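Local coordinates for protein putative oxidoreductase FAD-binding subunit (Sulfolobus tokodaii, PDB 4ZOH) that binds flavin-adenine dinucleotide and probably passes electrons through it, as the FAD-binding subunit of a putative oxidoreductase related to molybdopterin-dependent dehydrogenases, at residues Y176-R181 and D185-G190; V191-K196 and K269-T274; G107-H112 and A117-A122. All blocks are in the same frame, centred on the assembly; numbering follows the deposited sequence.

Interaction 1: Y176-R181 and D185-G190. With FAD (flavin-adenine dinucleotide), chain H.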
loop_
_atom_site.group_PDB
_atom_site.type_symbol
_atom_site.label_atom_id
_atom_site.label_comp_id
_atom_site.label_asym_id
_atom_site.label_seq_id
_atom_site.Cartn_x
_atom_site.Cartn_y
_atom_site.Cartn_z
ATOM N N TYR B 176 32.572 -0.655 -42.223
ATOM C CA TYR B 176 32.762 -1.421 -40.974
ATOM C C TYR B 176 31.819 -2.572 -41.081
ATOM O O TYR B 176 30.637 -2.359 -41.351
ATOM C CB TYR B 176 32.494 -0.577 -39.714
ATOM C CG TYR B 176 32.772 -1.372 -38.456
ATOM C CD1 TYR B 176 34.027 -1.920 -38.235
ATOM C CD2 TYR B 176 31.768 -1.582 -37.481
ATOM C CE1 TYR B 176 34.288 -2.690 -37.129
ATOM C CE2 TYR B 176 32.042 -2.336 -36.331
ATOM C CZ TYR B 176 33.313 -2.877 -36.172
ATOM O OH TYR B 176 33.634 -3.653 -35.080
ATOM N N GLN B 177 32.346 -3.789 -40.971
ATOM C CA GLN B 177 31.517 -5.031 -40.979
ATOM C C GLN B 177 31.515 -5.589 -39.551
ATOM O O GLN B 177 32.565 -5.794 -38.962
ATOM C CB GLN B 177 32.107 -6.088 -41.941
ATOM C CG GLN B 177 32.124 -5.643 -43.421
ATOM C CD GLN B 177 30.728 -5.543 -44.016
ATOM O OE1 GLN B 177 29.844 -6.340 -43.702
ATOM N NE2 GLN B 177 30.518 -4.564 -44.886
ATOM N N LYS B 178 30.332 -5.796 -39.001
ATOM C CA LYS B 178 30.225 -6.263 -37.655
ATOM C C LYS B 178 29.403 -7.516 -37.683
ATOM O O LYS B 178 28.248 -7.485 -38.045
ATOM C CB LYS B 178 29.553 -5.204 -36.782
ATOM C CG LYS B 178 29.622 -5.534 -35.300
ATOM C CD LYS B 178 28.968 -4.481 -34.428
ATOM C CE LYS B 178 29.003 -4.952 -32.973
ATOM N NZ LYS B 178 28.765 -3.871 -31.999
ATOM N N LEU B 179 29.996 -8.614 -37.266
ATOM C CA LEU B 179 29.216 -9.849 -37.140
ATOM C C LEU B 179 28.652 -9.926 -35.715
ATOM O O LEU B 179 29.418 -9.759 -34.706
ATOM C CB LEU B 179 30.071 -11.095 -37.475
ATOM C CG LEU B 179 29.456 -12.490 -37.267
ATOM C CD1 LEU B 179 28.213 -12.752 -38.079
ATOM C CD2 LEU B 179 30.514 -13.542 -37.564
ATOM N N GLU B 180 27.346 -10.210 -35.642
ATOM C CA GLU B 180 26.606 -10.233 -34.368
ATOM C C GLU B 180 25.407 -11.176 -34.426
ATOM O O GLU B 180 24.677 -11.276 -35.420
ATOM C CB GLU B 180 26.122 -8.833 -33.955
ATOM C CG GLU B 180 25.231 -8.159 -34.988
ATOM C CD GLU B 180 25.009 -6.684 -34.739
ATOM O OE1 GLU B 180 25.833 -5.999 -34.141
ATOM O OE2 GLU B 180 23.964 -6.206 -35.155
ATOM N N ARG B 181 25.182 -11.836 -33.314
ATOM C CA ARG B 181 24.020 -12.683 -33.221
ATOM C C ARG B 181 22.747 -11.868 -33.134
ATOM O O ARG B 181 21.745 -12.241 -33.751
ATOM C CB ARG B 181 24.166 -13.581 -32.018
ATOM C CG ARG B 181 23.122 -14.685 -32.007
ATOM C CD ARG B 181 23.618 -15.802 -31.088
ATOM N NE ARG B 181 24.095 -15.264 -29.799
ATOM C CZ ARG B 181 24.454 -16.026 -28.761
ATOM N NH1 ARG B 181 24.426 -17.381 -28.856
ATOM N NH2 ARG B 181 24.850 -15.436 -27.652
ATOM N N ASP B 185 24.488 -6.394 -29.655
ATOM C CA ASP B 185 25.591 -7.172 -29.055
ATOM C C ASP B 185 26.935 -6.529 -29.418
ATOM O O ASP B 185 27.006 -5.773 -30.412
ATOM C CB ASP B 185 25.638 -8.597 -29.636
ATOM C CG ASP B 185 24.422 -9.442 -29.332
ATOM O OD1 ASP B 185 23.555 -9.069 -28.502
ATOM O OD2 ASP B 185 24.334 -10.540 -29.955
ATOM N N PHE B 186 27.984 -6.843 -28.642
ATOM C CA PHE B 186 29.361 -6.666 -29.027
ATOM C C PHE B 186 29.694 -7.529 -30.282
ATOM O O PHE B 186 29.010 -8.533 -30.611
ATOM C CB PHE B 186 30.231 -7.155 -27.890
ATOM C CG PHE B 186 30.475 -6.112 -26.834
ATOM C CD1 PHE B 186 31.568 -5.261 -26.927
ATOM C CD2 PHE B 186 29.567 -5.946 -25.737
ATOM C CE1 PHE B 186 31.815 -4.301 -25.937
ATOM C CE2 PHE B 186 29.817 -4.964 -24.773
ATOM C CZ PHE B 186 30.937 -4.159 -24.871
ATOM N N ALA B 187 30.740 -7.149 -30.984
ATOM C CA ALA B 187 31.201 -7.933 -32.158
ATOM C C ALA B 187 31.628 -9.365 -31.847
ATOM O O ALA B 187 32.387 -9.561 -30.914
ATOM C CB ALA B 187 32.352 -7.206 -32.835
ATOM N N ILE B 188 31.101 -10.334 -32.607
ATOM C CA ILE B 188 31.671 -11.680 -32.691
ATOM C C ILE B 188 32.968 -11.567 -33.533
ATOM O O ILE B 188 34.015 -12.103 -33.168
ATOM C CB ILE B 188 30.727 -12.698 -33.383
ATOM C CG1 ILE B 188 29.499 -13.045 -32.499
ATOM C CG2 ILE B 188 31.516 -13.975 -33.729
ATOM C CD1 ILE B 188 28.310 -13.543 -33.270
ATOM N N VAL B 189 32.871 -10.883 -34.671
ATOM C CA VAL B 189 34.029 -10.475 -35.475
ATOM C C VAL B 189 33.762 -9.036 -35.985
ATOM O O VAL B 189 32.658 -8.734 -36.413
ATOM C CB VAL B 189 34.249 -11.433 -36.672
ATOM C CG1 VAL B 189 35.415 -10.903 -37.495
ATOM C CG2 VAL B 189 34.526 -12.888 -36.206
ATOM N N GLY B 190 34.746 -8.164 -35.921
ATOM C CA GLY B 190 34.610 -6.865 -36.578
ATOM C C GLY B 190 35.746 -6.565 -37.545
ATOM O O GLY B 190 36.912 -6.726 -37.196
HETATM P PA FAD H . 32.981 4.543 -18.587
HETATM O O1A FAD H . 32.167 3.321 -18.325
HETATM O O2A FAD H . 32.673 5.827 -17.944
HETATM O O5B FAD H . 34.479 4.254 -18.249
HETATM C C5B FAD H . 35.101 3.013 -18.701
HETATM C C4B FAD H . 36.643 2.976 -18.181
HETATM O O4B FAD H . 37.431 4.147 -18.638
HETATM C C3B FAD H . 36.633 3.107 -16.663
HETATM O O3B FAD H . 37.639 2.283 -16.127
HETATM C C2B FAD H . 36.877 4.609 -16.382
HETATM O O2B FAD H . 37.473 4.882 -15.108
HETATM C C1B FAD H . 37.853 4.965 -17.449
HETATM N N9A FAD H . 37.742 6.222 -18.181
HETATM C C8A FAD H . 36.664 6.782 -18.724
HETATM N N7A FAD H . 37.032 7.898 -19.394
HETATM C C5A FAD H . 38.376 8.022 -19.266
HETATM C C6A FAD H . 39.327 8.948 -19.745
HETATM N N6A FAD H . 38.894 9.948 -20.508
HETATM N N1A FAD H . 40.625 8.800 -19.421
HETATM C C2A FAD H . 41.067 7.736 -18.701
HETATM N N3A FAD H . 40.187 6.848 -18.229
HETATM C C4A FAD H . 38.836 6.959 -18.498
HETATM N N1 FAD H . 30.998 -1.202 -26.808
HETATM C C2 FAD H . 31.384 -1.586 -28.089
HETATM O O2 FAD H . 32.482 -1.266 -28.497
HETATM N N3 FAD H . 30.548 -2.306 -28.888
HETATM C C4 FAD H . 29.326 -2.689 -28.445
HETATM O O4 FAD H . 28.591 -3.300 -29.228
HETATM C C4X FAD H . 28.931 -2.337 -27.137
HETATM N N5 FAD H . 27.687 -2.719 -26.686
HETATM C C5X FAD H . 27.313 -2.376 -25.352
HETATM C C6 FAD H . 26.080 -2.822 -24.888
HETATM C C7 FAD H . 25.659 -2.479 -23.594
HETATM C C7M FAD H . 24.275 -3.005 -23.152
HETATM C C8 FAD H . 26.500 -1.716 -22.759
HETATM C C8M FAD H . 26.120 -1.326 -21.304
HETATM C C9 FAD H . 27.769 -1.307 -23.209
HETATM C C9A FAD H . 28.163 -1.621 -24.513
HETATM N N10 FAD H . 29.424 -1.230 -25.013
HETATM C C10 FAD H . 29.772 -1.596 -26.327
HETATM C "C1'" FAD H . 30.374 -0.462 -24.216
HETATM C "C2'" FAD H . 30.132 1.052 -24.365
HETATM O "O2'" FAD H . 30.596 1.448 -25.672
HETATM C "C3'" FAD H . 30.808 1.881 -23.237
HETATM O "O3'" FAD H . 30.217 3.180 -23.321
HETATM C "C4'" FAD H . 32.313 2.013 -23.395
HETATM O "O4'" FAD H . 32.867 0.703 -23.519
HETATM C "C5'" FAD H . 32.965 2.738 -22.198
HETATM O "O5'" FAD H . 32.787 4.156 -22.455
HETATM P P FAD H . 32.124 5.075 -21.358
HETATM O O1P FAD H . 32.315 6.495 -21.778
HETATM O O2P FAD H . 30.739 4.634 -21.078
HETATM O O3P FAD H . 33.121 4.753 -20.176
HETATM O O HOH W 1 25.582 -4.176 -31.905
HETATM O O HOH W 2 23.234 -12.657 -28.911
HETATM O O HOH W 3 26.636 -11.577 -30.985
#
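Lys178 reaches along the loop end of a beta hairpin, past Ala187 and Asp185, to bring its ammonium group to the rim of the flavin. CG lies anti to the backbone N (chi1 -170°), which, with an extended chain beyond, carries NZ past Ala187. Near its base, CG meets the methyl CB of Ala187 at 4.0 Å; further out, CE passes Asp185 O at 3.3 Å and Ala187 N at 3.4 Å. At the tip, NZ donates to Asp185 O, lying in the plane of that carbonyl, and to FAD O4 at 2.8 Å. NZ also forms a salt bridge with Asp118 and a hydrogen bond to Asn94 O; a long, positively charged residue suits this place, and its charge would be expected to polarise the C4=O4 group of the flavin.

Phe186 turns away from the hairpin and lays one ring face over FAD C4X, 3.5 Å from the ring plane, a flat apolar cover for part of the isoalloxazine. Around the turn, Asp185 OD2 reaches Arg181 through two waters, one held by Arg181 N and the other by Arg181 NE, while Asp185 OD1 pairs with Arg182.

Lys178 and Gly190 form an antiparallel non-hydrogen-bonded pair, beside which Gly190 CA makes a CA-H...O contact with Gln177 O at 3.3 Å. Where the strands give way to the loop, Leu179 N donates to Val189 O (2.8 Å, 171° at the hydrogen) and Ile188 N to Leu179 O. Leu179 CD2 touches Ile188 CG2 at 4.0 Å. Glycine suits position 190 because a side chain there would collide with the Tyr176 hydroxyl, itself bonded to Asp118.

Within the fold, strands 173-179 and 189-198 belong to a four-stranded antiparallel sheet; helix 257-276 packs on Leu179 through Tyr259 and Leu267, and another protein of the assembly approaches Leu179, Arg181 and Phe186.

Interaction 2: V191-K196 and K269-T274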
loop_
_atom_site.group_PDB
_atom_site.type_symbol
_atom_site.label_atom_id
_atom_site.label_comp_id
_atom_site.label_asym_id
_atom_site.label_seq_id
_atom_site.Cartn_x
_atom_site.Cartn_y
_atom_site.Cartn_z
ATOM N N VAL B 191 35.391 -6.106 -38.757
ATOM C CA VAL B 191 36.402 -5.718 -39.769
ATOM C C VAL B 191 36.135 -4.287 -40.272
ATOM O O VAL B 191 35.029 -3.987 -40.795
ATOM C CB VAL B 191 36.509 -6.698 -40.972
ATOM C CG1 VAL B 191 37.702 -6.301 -41.888
ATOM C CG2 VAL B 191 36.650 -8.149 -40.528
ATOM N N ALA B 192 37.122 -3.424 -40.025
ATOM C CA ALA B 192 37.092 -2.036 -40.463
ATOM C C ALA B 192 38.033 -1.775 -41.634
ATOM O O ALA B 192 39.247 -1.996 -41.512
ATOM C CB ALA B 192 37.444 -1.074 -39.328
ATOM N N LEU B 193 37.477 -1.258 -42.722
ATOM C CA LEU B 193 38.281 -1.048 -43.917
ATOM C C LEU B 193 38.299 0.434 -44.327
ATOM O O LEU B 193 37.248 1.101 -44.331
ATOM C CB LEU B 193 37.734 -1.891 -45.084
ATOM C CG LEU B 193 38.671 -1.994 -46.331
ATOM C CD1 LEU B 193 38.639 -3.396 -46.918
ATOM C CD2 LEU B 193 38.201 -0.996 -47.383
ATOM N N LEU B 194 39.496 0.897 -44.678
ATOM C CA LEU B 194 39.686 2.144 -45.437
ATOM C C LEU B 194 40.573 1.902 -46.668
ATOM O O LEU B 194 41.624 1.248 -46.589
ATOM C CB LEU B 194 40.367 3.180 -44.591
ATOM C CG LEU B 194 39.485 4.105 -43.763
ATOM C CD1 LEU B 194 40.353 4.634 -42.656
ATOM C CD2 LEU B 194 38.948 5.235 -44.633
ATOM N N LEU B 195 40.153 2.454 -47.798
ATOM C CA LEU B 195 40.994 2.423 -48.998
ATOM C C LEU B 195 40.697 3.626 -49.856
ATOM O O LEU B 195 39.564 4.204 -49.819
ATOM C CB LEU B 195 40.767 1.122 -49.801
ATOM C CG LEU B 195 39.432 0.949 -50.553
ATOM C CD1 LEU B 195 39.446 1.741 -51.851
ATOM C CD2 LEU B 195 39.128 -0.506 -50.904
ATOM N N LYS B 196 41.699 3.945 -50.682
ATOM C CA LYS B 196 41.586 5.020 -51.674
ATOM C C LYS B 196 42.139 4.553 -53.018
ATOM O O LYS B 196 43.216 3.911 -53.113
ATOM C CB LYS B 196 42.306 6.269 -51.183
ATOM C CG LYS B 196 42.179 7.525 -52.063
ATOM C CD LYS B 196 43.288 8.479 -51.601
ATOM C CE LYS B 196 43.248 9.844 -52.269
ATOM N NZ LYS B 196 41.877 10.404 -52.219
ATOM N N LYS B 269 35.997 -9.807 -47.107
ATOM C CA LYS B 269 35.428 -9.734 -48.460
ATOM C C LYS B 269 34.251 -8.759 -48.519
ATOM O O LYS B 269 34.156 -7.964 -49.488
ATOM C CB LYS B 269 35.049 -11.127 -49.003
ATOM C CG LYS B 269 34.684 -11.150 -50.459
ATOM C CD LYS B 269 34.383 -12.581 -50.924
ATOM C CE LYS B 269 33.690 -12.555 -52.281
ATOM N NZ LYS B 269 33.690 -13.865 -52.963
ATOM N N ARG B 270 33.328 -8.852 -47.528
ATOM C CA ARG B 270 32.126 -7.950 -47.482
ATOM C C ARG B 270 32.621 -6.474 -47.412
ATOM O O ARG B 270 32.138 -5.637 -48.128
ATOM C CB ARG B 270 31.259 -8.260 -46.268
ATOM C CG ARG B 270 30.389 -9.493 -46.414
ATOM C CD ARG B 270 29.818 -9.899 -45.056
ATOM N NE ARG B 270 28.724 -10.833 -45.306
ATOM C CZ ARG B 270 27.713 -11.123 -44.485
ATOM N NH1 ARG B 270 27.592 -10.550 -43.278
ATOM N NH2 ARG B 270 26.798 -11.989 -44.904
ATOM N N ALA B 271 33.681 -6.234 -46.646
ATOM C CA ALA B 271 34.244 -4.878 -46.440
ATOM C C ALA B 271 34.817 -4.267 -47.736
ATOM O O ALA B 271 34.408 -3.149 -48.128
ATOM C CB ALA B 271 35.277 -4.916 -45.344
ATOM N N ILE B 272 35.692 -5.021 -48.428
ATOM C CA ILE B 272 36.262 -4.580 -49.713
ATOM C C ILE B 272 35.109 -4.261 -50.674
ATOM O O ILE B 272 35.000 -3.140 -51.185
ATOM C CB ILE B 272 37.226 -5.661 -50.275
ATOM C CG1 ILE B 272 38.255 -6.038 -49.255
ATOM C CG2 ILE B 272 37.981 -5.193 -51.498
ATOM C CD1 ILE B 272 38.947 -7.336 -49.592
ATOM N N ILE B 273 34.196 -5.209 -50.846
ATOM C CA ILE B 273 33.107 -5.049 -51.820
ATOM C C ILE B 273 32.138 -3.915 -51.478
ATOM O O ILE B 273 31.642 -3.207 -52.379
ATOM C CB ILE B 273 32.340 -6.363 -52.090
ATOM C CG1 ILE B 273 33.219 -7.372 -52.897
ATOM C CG2 ILE B 273 30.991 -6.131 -52.789
ATOM C CD1 ILE B 273 32.605 -8.779 -52.998
ATOM N N THR B 274 31.836 -3.771 -50.189
ATOM C CA THR B 274 30.989 -2.671 -49.757
ATOM C C THR B 274 31.696 -1.325 -49.984
ATOM O O THR B 274 31.124 -0.471 -50.617
ATOM C CB THR B 274 30.566 -2.846 -48.287
ATOM O OG1 THR B 274 29.746 -4.007 -48.208
ATOM C CG2 THR B 274 29.772 -1.581 -47.766
#
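Leu193 joins strand to helix, with its CB against the methyl CB of Ala271 at 3.9 Å and its CD1 against Ile272 CG1 at 3.5 Å. Its CG stands anti to the backbone N (chi1 -168°), which sends the branched end on past the alanine to the isoleucine. Ala271 suits the middle: its single methyl lets the helix come close, the CA atoms of Leu193 and Ala271 being 6.1 Å apart. Val191 CG1 adds a looser touch on the same methyl. No hydrogen bond crosses between the segments, and all four touching residues are buried.

Further out, the strand is fixed by backbone bonds of Val191 to Gln177 and of Leu193 to Ser175 on one neighbour, and of Ala192 to Gly208 on the other. On the helix, Thr274 OG1 folds back to Arg270 O at 2.9 Å. The Arg270 guanidinium pairs outward with an acidic side chain of another protein's chain.

The axes of strand 191-196 and helix 269-274 approach to 8.3 Å at 32°, a two-layer alpha+beta packing in which helix 257-276 lies on the face of the antiparallel sheet that bears Val191 and Leu193, in the CO dehydrogenase flavoprotein C-terminal domain.

Interaction 3: G107-H112 and A117-A122. With FAD (flavin-adenine dinucleotide), chain H.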
loop_
_atom_site.group_PDB
_atom_site.type_symbol
_atom_site.label_atom_id
_atom_site.label_comp_id
_atom_site.label_asym_id
_atom_site.label_seq_id
_atom_site.Cartn_x
_atom_site.Cartn_y
_atom_site.Cartn_z
ATOM N N GLY B 107 36.585 8.283 -25.371
ATOM C CA GLY B 107 37.610 8.200 -24.280
ATOM C C GLY B 107 37.407 7.004 -23.355
ATOM O O GLY B 107 38.363 6.305 -22.989
ATOM N N GLY B 108 36.151 6.720 -22.992
ATOM C CA GLY B 108 35.904 5.603 -22.051
ATOM C C GLY B 108 36.007 4.264 -22.771
ATOM O O GLY B 108 36.368 3.293 -22.169
ATOM N N SER B 109 35.635 4.190 -24.055
ATOM C CA SER B 109 35.711 2.897 -24.779
ATOM C C SER B 109 37.196 2.449 -24.886
ATOM O O SER B 109 37.552 1.272 -24.576
ATOM C CB SER B 109 35.065 3.072 -26.155
ATOM O OG SER B 109 35.205 1.915 -26.906
ATOM N N ILE B 110 38.059 3.402 -25.255
ATOM C CA ILE B 110 39.463 3.091 -25.441
ATOM C C ILE B 110 40.211 3.007 -24.123
ATOM O O ILE B 110 41.229 2.318 -24.069
ATOM C CB ILE B 110 40.190 4.013 -26.456
ATOM C CG1 ILE B 110 40.447 5.418 -25.926
ATOM C CG2 ILE B 110 39.488 4.060 -27.831
ATOM C CD1 ILE B 110 41.358 6.192 -26.886
ATOM N N SER B 111 39.740 3.694 -23.063
ATOM C CA SER B 111 40.386 3.501 -21.747
ATOM C C SER B 111 39.985 2.157 -21.149
ATOM O O SER B 111 40.723 1.555 -20.398
ATOM C CB SER B 111 40.118 4.640 -20.801
ATOM O OG SER B 111 40.472 5.881 -21.405
ATOM N N HIS B 112 38.853 1.630 -21.593
ATOM C CA HIS B 112 38.374 0.353 -21.085
ATOM C C HIS B 112 39.000 -0.857 -21.783
ATOM O O HIS B 112 39.351 -1.837 -21.109
ATOM C CB HIS B 112 36.827 0.329 -21.164
ATOM C CG HIS B 112 36.222 -0.970 -20.739
ATOM N ND1 HIS B 112 36.356 -1.469 -19.454
ATOM C CD2 HIS B 112 35.447 -1.854 -21.416
ATOM C CE1 HIS B 112 35.720 -2.624 -19.376
ATOM N NE2 HIS B 112 35.141 -2.870 -20.545
ATOM N N ALA B 117 35.477 -4.597 -28.587
ATOM C CA ALA B 117 34.996 -3.223 -28.933
ATOM C C ALA B 117 35.006 -2.929 -30.422
ATOM O O ALA B 117 35.848 -3.464 -31.179
ATOM C CB ALA B 117 35.827 -2.145 -28.214
ATOM N N ASP B 118 34.137 -2.011 -30.835
ATOM C CA ASP B 118 34.119 -1.562 -32.224
ATOM C C ASP B 118 35.264 -0.604 -32.593
ATOM O O ASP B 118 36.021 -0.890 -33.556
ATOM C CB ASP B 118 32.738 -1.043 -32.613
ATOM C CG ASP B 118 31.711 -2.126 -32.557
ATOM O OD1 ASP B 118 32.042 -3.251 -33.077
ATOM O OD2 ASP B 118 30.587 -1.890 -31.972
ATOM N N TYR B 119 35.463 0.453 -31.803
ATOM C CA TYR B 119 36.376 1.521 -32.234
ATOM C C TYR B 119 37.791 1.028 -32.613
ATOM O O TYR B 119 38.333 1.518 -33.585
ATOM C CB TYR B 119 36.539 2.629 -31.209
ATOM C CG TYR B 119 35.395 3.608 -31.067
ATOM C CD1 TYR B 119 34.809 4.227 -32.183
ATOM C CD2 TYR B 119 34.944 3.975 -29.771
ATOM C CE1 TYR B 119 33.787 5.168 -32.013
ATOM C CE2 TYR B 119 33.959 4.907 -29.591
ATOM C CZ TYR B 119 33.380 5.499 -30.704
ATOM O OH TYR B 119 32.342 6.361 -30.491
ATOM N N PRO B 120 38.395 0.114 -31.817
ATOM C CA PRO B 120 39.806 -0.251 -32.062
ATOM C C PRO B 120 40.063 -0.803 -33.460
ATOM O O PRO B 120 41.117 -0.588 -33.980
ATOM C CB PRO B 120 40.077 -1.361 -31.008
ATOM C CG PRO B 120 39.134 -1.029 -29.887
ATOM C CD PRO B 120 37.884 -0.578 -30.615
ATOM N N ALA B 121 39.095 -1.483 -34.054
ATOM C CA ALA B 121 39.260 -1.913 -35.432
ATOM C C ALA B 121 39.456 -0.704 -36.366
ATOM O O ALA B 121 40.360 -0.730 -37.193
ATOM C CB ALA B 121 38.129 -2.796 -35.894
ATOM N N ALA B 122 38.591 0.306 -36.238
ATOM C CA ALA B 122 38.718 1.547 -36.998
ATOM C C ALA B 122 39.957 2.333 -36.579
ATOM O O ALA B 122 40.637 2.858 -37.435
ATOM C CB ALA B 122 37.459 2.427 -36.936
HETATM P PA FAD H . 32.981 4.543 -18.587
HETATM O O1A FAD H . 32.167 3.321 -18.325
HETATM O O2A FAD H . 32.673 5.827 -17.944
HETATM O O5B FAD H . 34.479 4.254 -18.249
HETATM C C5B FAD H . 35.101 3.013 -18.701
HETATM C C4B FAD H . 36.643 2.976 -18.181
HETATM O O4B FAD H . 37.431 4.147 -18.638
HETATM C C3B FAD H . 36.633 3.107 -16.663
HETATM O O3B FAD H . 37.639 2.283 -16.127
HETATM C C2B FAD H . 36.877 4.609 -16.382
HETATM O O2B FAD H . 37.473 4.882 -15.108
HETATM C C1B FAD H . 37.853 4.965 -17.449
HETATM N N9A FAD H . 37.742 6.222 -18.181
HETATM C C8A FAD H . 36.664 6.782 -18.724
HETATM N N7A FAD H . 37.032 7.898 -19.394
HETATM C C5A FAD H . 38.376 8.022 -19.266
HETATM C C6A FAD H . 39.327 8.948 -19.745
HETATM N N6A FAD H . 38.894 9.948 -20.508
HETATM N N1A FAD H . 40.625 8.800 -19.421
HETATM C C2A FAD H . 41.067 7.736 -18.701
HETATM N N3A FAD H . 40.187 6.848 -18.229
HETATM C C4A FAD H . 38.836 6.959 -18.498
HETATM N N1 FAD H . 30.998 -1.202 -26.808
HETATM C C2 FAD H . 31.384 -1.586 -28.089
HETATM O O2 FAD H . 32.482 -1.266 -28.497
HETATM N N3 FAD H . 30.548 -2.306 -28.888
HETATM C C4 FAD H . 29.326 -2.689 -28.445
HETATM O O4 FAD H . 28.591 -3.300 -29.228
HETATM C C4X FAD H . 28.931 -2.337 -27.137
HETATM N N5 FAD H . 27.687 -2.719 -26.686
HETATM C C5X FAD H . 27.313 -2.376 -25.352
HETATM C C6 FAD H . 26.080 -2.822 -24.888
HETATM C C7 FAD H . 25.659 -2.479 -23.594
HETATM C C7M FAD H . 24.275 -3.005 -23.152
HETATM C C8 FAD H . 26.500 -1.716 -22.759
HETATM C C8M FAD H . 26.120 -1.326 -21.304
HETATM C C9 FAD H . 27.769 -1.307 -23.209
HETATM C C9A FAD H . 28.163 -1.621 -24.513
HETATM N N10 FAD H . 29.424 -1.230 -25.013
HETATM C C10 FAD H . 29.772 -1.596 -26.327
HETATM C "C1'" FAD H . 30.374 -0.462 -24.216
HETATM C "C2'" FAD H . 30.132 1.052 -24.365
HETATM O "O2'" FAD H . 30.596 1.448 -25.672
HETATM C "C3'" FAD H . 30.808 1.881 -23.237
HETATM O "O3'" FAD H . 30.217 3.180 -23.321
HETATM C "C4'" FAD H . 32.313 2.013 -23.395
HETATM O "O4'" FAD H . 32.867 0.703 -23.519
HETATM C "C5'" FAD H . 32.965 2.738 -22.198
HETATM O "O5'" FAD H . 32.787 4.156 -22.455
HETATM P P FAD H . 32.124 5.075 -21.358
HETATM O O1P FAD H . 32.315 6.495 -21.778
HETATM O O2P FAD H . 30.739 4.634 -21.078
HETATM O O3P FAD H . 33.121 4.753 -20.176
HETATM O O HOH W 4 33.987 0.931 -29.317
#
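Ser109 meets the ring edge of Tyr119, its CB lying in the plane of the ring. Ser109 OG comes 3.5 Å from Tyr119 CD2. OG is anti to the backbone N (chi1 176°), a setting that also carries it to a water at 2.9 Å. That water accepts from Tyr119 N and donates to FAD O2, linking both segments to the flavin. A small hydroxyl suits this site, since it fits beside the ring and still reaches the water; the far end of Tyr119 is bonded to His77.

Asp118 grips the pyrimidine edge of the flavin twice. Its backbone N donates to FAD O2 (3.0 Å, 161° at the hydrogen), and its OD2 accepts from FAD N3 at 3.1 Å in a more bent bond.

On the helix, glycine suits position 108, since a CB there would clash with O3P of the FAD diphosphate. Ser111 OG bonds to Gly107 O at 2.7 Å, and Ser111 N reaches the same oxygen from the opposite face of the carbonyl. Ser111 OG also rests 3.3 Å from FAD N3A of the adenine. Replacing Ser111 with a valine would probably cost Gly107 O its second donor and set an apolar branch against the adenine.

A glycine-rich helix start along the dinucleotide and an aspartate at the flavin edge together form part of the FAD site of the molybdopterin dehydrogenase FAD-binding domain.

Asp118 joins interaction 3 to interaction 1, the two oxygens of its one carboxylate serving two residues of strand 173-179: OD2 lies 2.7 Å from Lys178 NZ in a salt bridge, and OD1 is 2.6 Å from Tyr176 OH, probably a hydrogen bond. The two contacts, with centres about 14 Å apart, thus hold the same flavin edge from separate parts of the chain, with 107-112 also following the diphosphate, ribose and adenine. Interaction 2 lies further along strand 189-198, its centre about 15 Å from that of interaction 1; Gln177 N, 2.7 Å from Val191 O, probably bonds the hairpin there. Ala192 CB packs on Ala122 N at 3.6 Å, so the sheet backed by helix 257-276 also rests on helix 119-125.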